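Local atomic coordinates of ribose 5-phosphate isomerase (Giardia lamblia, PDB entry 3S5P), a protein that probably catalyses the interconversion of ribose 5-phosphate and ribulose 5-phosphate in the pentose phosphate pathway, as an isomerase of the RpiB type. Residues 123-128 / 139-144; 36-41 / 133-138. One frame throughout, in Å; residues are numbered along the deposited sequence.

Contact 1 (123-128 / 139-144); sequences NALALG and SILSRF
Leu125 lies across the ring of Phe144, its CB over the middle of one face, 3.7 Å from the ring centroid and 7° off the normal, a CH-pi contact of almost ideal geometry. The two side chains slide past each other in opposite directions, one reaching out from strand 124-128 and the other back from helix 134-146. With CG of Leu125 anti to its own backbone N (chi1 172°), the branched end runs on toward the helix and its methyls part: CD1 sits 4.1 Å from Ile140 CG2, while CD2 packs 3.9 Å from the CA of Leu141. The far end of the Phe144 ring reaches the strand backbone, where CZ comes within 3.6 Å of Ala124 O at an oblique angle and meets Asn123 C near the plane of the ring. Two residues on, Leu127 again faces the helix and places CD2 3.9 Å from CG2 of Ile140, so Ile140 CG2 touches both Leu125 and Leu127. Leucines at alternate strand positions suit a strand with one side against a helix; Ala124 points away from it, and Ala124 and Ala126 both touch side chains of the neighbouring strand 104-106. Strand and helix run antiparallel, 173° between their directions, with axes 10.2 Å apart, as in the beta-alpha unit of a parallel alpha/beta sheet. Ala113 of helix 110-118 also packs on Ile140 and Phe144. No hydrogen bond joins the two segments, so their cohesion rests on buried hydrocarbon and one aromatic face, and depends on shape.

Contact 2 (36-41 / 133-138); sequences RMFLQQ and GPEVAA
Pro134, the first residue of helix 134-146, meets the edge of the Phe38 ring: its carbonyl O lies 3.3 Å from Phe38 CE2, near the ring plane, and its CB is 3.9 Å from the same carbon. An aromatic edge carries slightly positive hydrogens, which suits it to face a carbonyl oxygen that also accepts the helical bond from Ala138 N. Proline fits this first turn, where its lack of an N-H costs nothing, and Gly133 before it holds the N-cap position. Glu135 starts away from helix 33-45, but its bent chain brings the carboxylate back to the ring, with OE2 3.9 Å from Phe38 CZ. The carboxylate of Glu135 and the ring of Phe38 stand 84° apart, and OE2 comes in at the ring edge; its strong partner is Arg42, one turn further along helix 33-45, with which it forms a salt bridge. Ala137 turns its methyl toward Leu39, CB to CD2 4.1 Å, and also touches Leu35. At Ala138 the two backbones come closest; its CA lies 3.6 Å from Leu39 CD2 and its CB 4.0 Å from Phe38 CE2. Alanines suit this stretch because a short side chain lets the leucine methyl rest against the backbone itself. Phe38 CG stands anti to its backbone N (chi1 170°), sending the ring toward helix 134-146, while Leu39 reaches the alanines with its terminal methyl CD2. Two helices of the alpha/beta fold thus pack side by side, crossing at -47°, and Leu39 also rests on Phe26 of strand 23-28. The chemistry is graded, from hydrocarbon packing at the alanines to an aromatic edge facing oxygens.

Overall arrangement
Contacts 1 and 2 share helix 134-146: its first turn meets helix 33-45 in contact 2, and the following turns cover strand 124-128 in contact 1. Their centres are about 10 Å apart, and the two join directly where Leu127 CD1 packs 3.6 Å from Leu39 CD1. Along the chain the segments alternate, 36-41, 123-128, 133-138, 139-144, so helix 33-45, near the start of the chain, packs on helix 134-146, which follows strand 124-128 of the parallel five-stranded sheet. The centre of contact 1 lies about 5 Å from the centre of the chain and that of contact 2 about 12 Å. Together they carry the core of this alpha/beta fold from the sheet out to the seam between two neighbouring helices.

Contact 1 (123-128 / 139-144)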
# COMPACT_ATOMS: atom_id res chain seq x y z
N ASN A 123 3.83 -1.69 -10.96
CA ASN A 123 5.07 -2.20 -11.50
C ASN A 123 6.12 -2.39 -10.40
O ASN A 123 7.27 -2.62 -10.69
CB ASN A 123 5.61 -1.27 -12.64
CG ASN A 123 5.65 0.19 -12.24
OD1 ASN A 123 5.44 0.53 -11.07
ND2 ASN A 123 5.91 1.07 -13.19
N ALA A 124 5.72 -2.23 -9.14
CA ALA A 124 6.59 -2.51 -8.00
C ALA A 124 5.77 -3.25 -6.98
O ALA A 124 4.62 -2.90 -6.74
CB ALA A 124 7.16 -1.23 -7.41
N LEU A 125 6.35 -4.29 -6.39
CA LEU A 125 5.68 -5.01 -5.32
C LEU A 125 6.51 -4.77 -4.06
O LEU A 125 7.73 -4.99 -4.07
CB LEU A 125 5.65 -6.51 -5.65
CG LEU A 125 5.14 -7.45 -4.54
CD1 LEU A 125 3.66 -7.17 -4.21
CD2 LEU A 125 5.31 -8.92 -4.93
N ALA A 126 5.87 -4.33 -2.98
CA ALA A 126 6.54 -4.24 -1.69
C ALA A 126 6.12 -5.39 -0.81
O ALA A 126 4.93 -5.68 -0.69
CB ALA A 126 6.24 -2.93 -1.00
N LEU A 127 7.10 -6.05 -0.19
CA LEU A 127 6.81 -7.10 0.78
C LEU A 127 7.48 -6.82 2.13
O LEU A 127 8.59 -6.32 2.20
CB LEU A 127 7.27 -8.45 0.24
CG LEU A 127 6.59 -8.98 -1.02
CD1 LEU A 127 7.42 -10.08 -1.60
CD2 LEU A 127 5.15 -9.48 -0.71
N GLY A 128 6.80 -7.14 3.22
CA GLY A 128 7.34 -6.93 4.56
C GLY A 128 7.92 -8.23 5.07
O GLY A 128 7.16 -9.11 5.47
N SER A 139 3.82 -16.73 -2.84
CA SER A 139 2.58 -16.93 -3.62
C SER A 139 1.98 -15.61 -4.05
O SER A 139 1.30 -15.56 -5.06
CB SER A 139 1.57 -17.86 -2.93
OG SER A 139 0.85 -17.20 -1.93
N ILE A 140 2.29 -14.54 -3.31
CA ILE A 140 1.96 -13.14 -3.67
C ILE A 140 2.76 -12.72 -4.90
O ILE A 140 2.19 -12.18 -5.88
CB ILE A 140 2.25 -12.17 -2.47
CG1 ILE A 140 1.26 -12.43 -1.32
CG2 ILE A 140 2.13 -10.72 -2.90
CD1 ILE A 140 1.60 -11.68 -0.04
N LEU A 141 4.07 -12.95 -4.83
CA LEU A 141 4.96 -12.69 -5.93
C LEU A 141 4.49 -13.43 -7.18
O LEU A 141 4.42 -12.86 -8.27
CB LEU A 141 6.38 -13.17 -5.58
CG LEU A 141 7.36 -13.09 -6.76
CD1 LEU A 141 7.57 -11.63 -7.22
CD2 LEU A 141 8.70 -13.78 -6.50
N SER A 142 4.24 -14.73 -7.05
CA SER A 142 3.85 -15.52 -8.23
C SER A 142 2.55 -14.98 -8.87
O SER A 142 2.42 -14.94 -10.10
CB SER A 142 3.75 -17.00 -7.86
OG SER A 142 2.64 -17.61 -8.49
N ARG A 143 1.59 -14.56 -8.06
CA ARG A 143 0.35 -13.97 -8.59
C ARG A 143 0.59 -12.57 -9.18
O ARG A 143 0.06 -12.23 -10.24
CB ARG A 143 -0.75 -13.94 -7.54
CG ARG A 143 -2.06 -13.33 -7.99
CD ARG A 143 -2.77 -14.17 -9.02
NE ARG A 143 -2.76 -15.54 -8.55
CZ ARG A 143 -3.68 -16.07 -7.75
NH1 ARG A 143 -4.74 -15.36 -7.33
NH2 ARG A 143 -3.55 -17.34 -7.39
N PHE A 144 1.45 -11.79 -8.53
CA PHE A 144 1.87 -10.48 -9.06
C PHE A 144 2.51 -10.63 -10.47
O PHE A 144 2.24 -9.84 -11.38
CB PHE A 144 2.83 -9.80 -8.06
CG PHE A 144 3.21 -8.38 -8.41
CD1 PHE A 144 2.44 -7.30 -7.96
CD2 PHE A 144 4.37 -8.10 -9.12
CE1 PHE A 144 2.80 -5.98 -8.22
CE2 PHE A 144 4.74 -6.74 -9.40
CZ PHE A 144 3.93 -5.69 -8.95

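Contact 2 (36-41 / 133-138)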
# COMPACT_ATOMS: atom_id res chain seq x y z
N ARG A 36 14.68 -12.20 0.01
CA ARG A 36 14.97 -11.75 -1.36
C ARG A 36 15.49 -12.88 -2.23
O ARG A 36 14.96 -13.14 -3.33
CB ARG A 36 15.96 -10.59 -1.39
CG ARG A 36 15.89 -9.87 -2.72
CD ARG A 36 16.96 -8.84 -2.94
NE ARG A 36 18.26 -9.46 -3.16
CZ ARG A 36 19.30 -9.30 -2.34
NH1 ARG A 36 20.45 -9.90 -2.62
NH2 ARG A 36 19.20 -8.54 -1.25
N MET A 37 16.52 -13.56 -1.71
CA MET A 37 17.18 -14.70 -2.35
C MET A 37 16.24 -15.84 -2.59
O MET A 37 16.27 -16.49 -3.64
CB MET A 37 18.32 -15.21 -1.46
CG MET A 37 19.39 -14.19 -1.21
SD MET A 37 20.63 -14.35 -2.47
CE MET A 37 21.73 -15.52 -1.65
N PHE A 38 15.43 -16.11 -1.58
CA PHE A 38 14.43 -17.15 -1.64
C PHE A 38 13.43 -16.85 -2.79
O PHE A 38 13.19 -17.70 -3.64
CB PHE A 38 13.77 -17.27 -0.26
CG PHE A 38 12.57 -18.13 -0.24
CD1 PHE A 38 12.69 -19.51 -0.11
CD2 PHE A 38 11.30 -17.56 -0.33
CE1 PHE A 38 11.58 -20.32 -0.09
CE2 PHE A 38 10.17 -18.36 -0.30
CZ PHE A 38 10.30 -19.74 -0.19
N LEU A 39 12.88 -15.63 -2.81
CA LEU A 39 11.95 -15.20 -3.88
C LEU A 39 12.64 -15.18 -5.25
O LEU A 39 12.02 -15.52 -6.26
CB LEU A 39 11.35 -13.81 -3.58
CG LEU A 39 10.56 -13.66 -2.27
CD1 LEU A 39 10.25 -12.22 -2.03
CD2 LEU A 39 9.29 -14.48 -2.34
N GLN A 40 13.91 -14.79 -5.26
CA GLN A 40 14.73 -14.87 -6.50
C GLN A 40 14.81 -16.30 -7.06
O GLN A 40 14.53 -16.50 -8.25
CB GLN A 40 16.14 -14.31 -6.29
CG GLN A 40 16.21 -12.79 -6.34
CD GLN A 40 17.52 -12.23 -5.80
OE1 GLN A 40 17.61 -11.04 -5.47
NE2 GLN A 40 18.54 -13.08 -5.71
N GLN A 41 15.16 -17.26 -6.20
CA GLN A 41 15.20 -18.68 -6.60
C GLN A 41 13.86 -19.12 -7.19
O GLN A 41 13.82 -19.69 -8.28
CB GLN A 41 15.60 -19.58 -5.43
N GLY A 133 5.23 -14.24 5.87
CA GLY A 133 5.94 -15.50 5.86
C GLY A 133 6.45 -15.81 4.48
O GLY A 133 5.85 -15.39 3.49
N PRO A 134 7.56 -16.56 4.40
CA PRO A 134 8.18 -16.81 3.11
C PRO A 134 7.26 -17.46 2.05
O PRO A 134 7.35 -17.13 0.88
CB PRO A 134 9.37 -17.73 3.43
CG PRO A 134 9.53 -17.69 4.93
CD PRO A 134 8.22 -17.27 5.51
N GLU A 135 6.38 -18.38 2.45
CA GLU A 135 5.54 -19.08 1.48
C GLU A 135 4.41 -18.19 0.99
O GLU A 135 4.06 -18.23 -0.16
CB GLU A 135 5.03 -20.44 2.00
CG GLU A 135 6.12 -21.51 2.18
CD GLU A 135 6.86 -21.89 0.90
OE1 GLU A 135 6.42 -21.56 -0.20
OE2 GLU A 135 7.91 -22.55 0.99
N VAL A 136 3.88 -17.36 1.87
CA VAL A 136 2.86 -16.38 1.47
C VAL A 136 3.48 -15.31 0.58
O VAL A 136 2.86 -14.87 -0.38
CB VAL A 136 2.16 -15.76 2.72
CG1 VAL A 136 1.24 -14.59 2.35
CG2 VAL A 136 1.36 -16.81 3.44
N ALA A 137 4.71 -14.89 0.89
CA ALA A 137 5.40 -13.91 0.09
C ALA A 137 5.65 -14.46 -1.32
O ALA A 137 5.50 -13.75 -2.31
CB ALA A 137 6.72 -13.52 0.75
N ALA A 138 6.03 -15.74 -1.42
CA ALA A 138 6.24 -16.36 -2.74
C ALA A 138 4.94 -16.49 -3.52
O ALA A 138 4.92 -16.37 -4.73
CB ALA A 138 6.94 -17.74 -2.60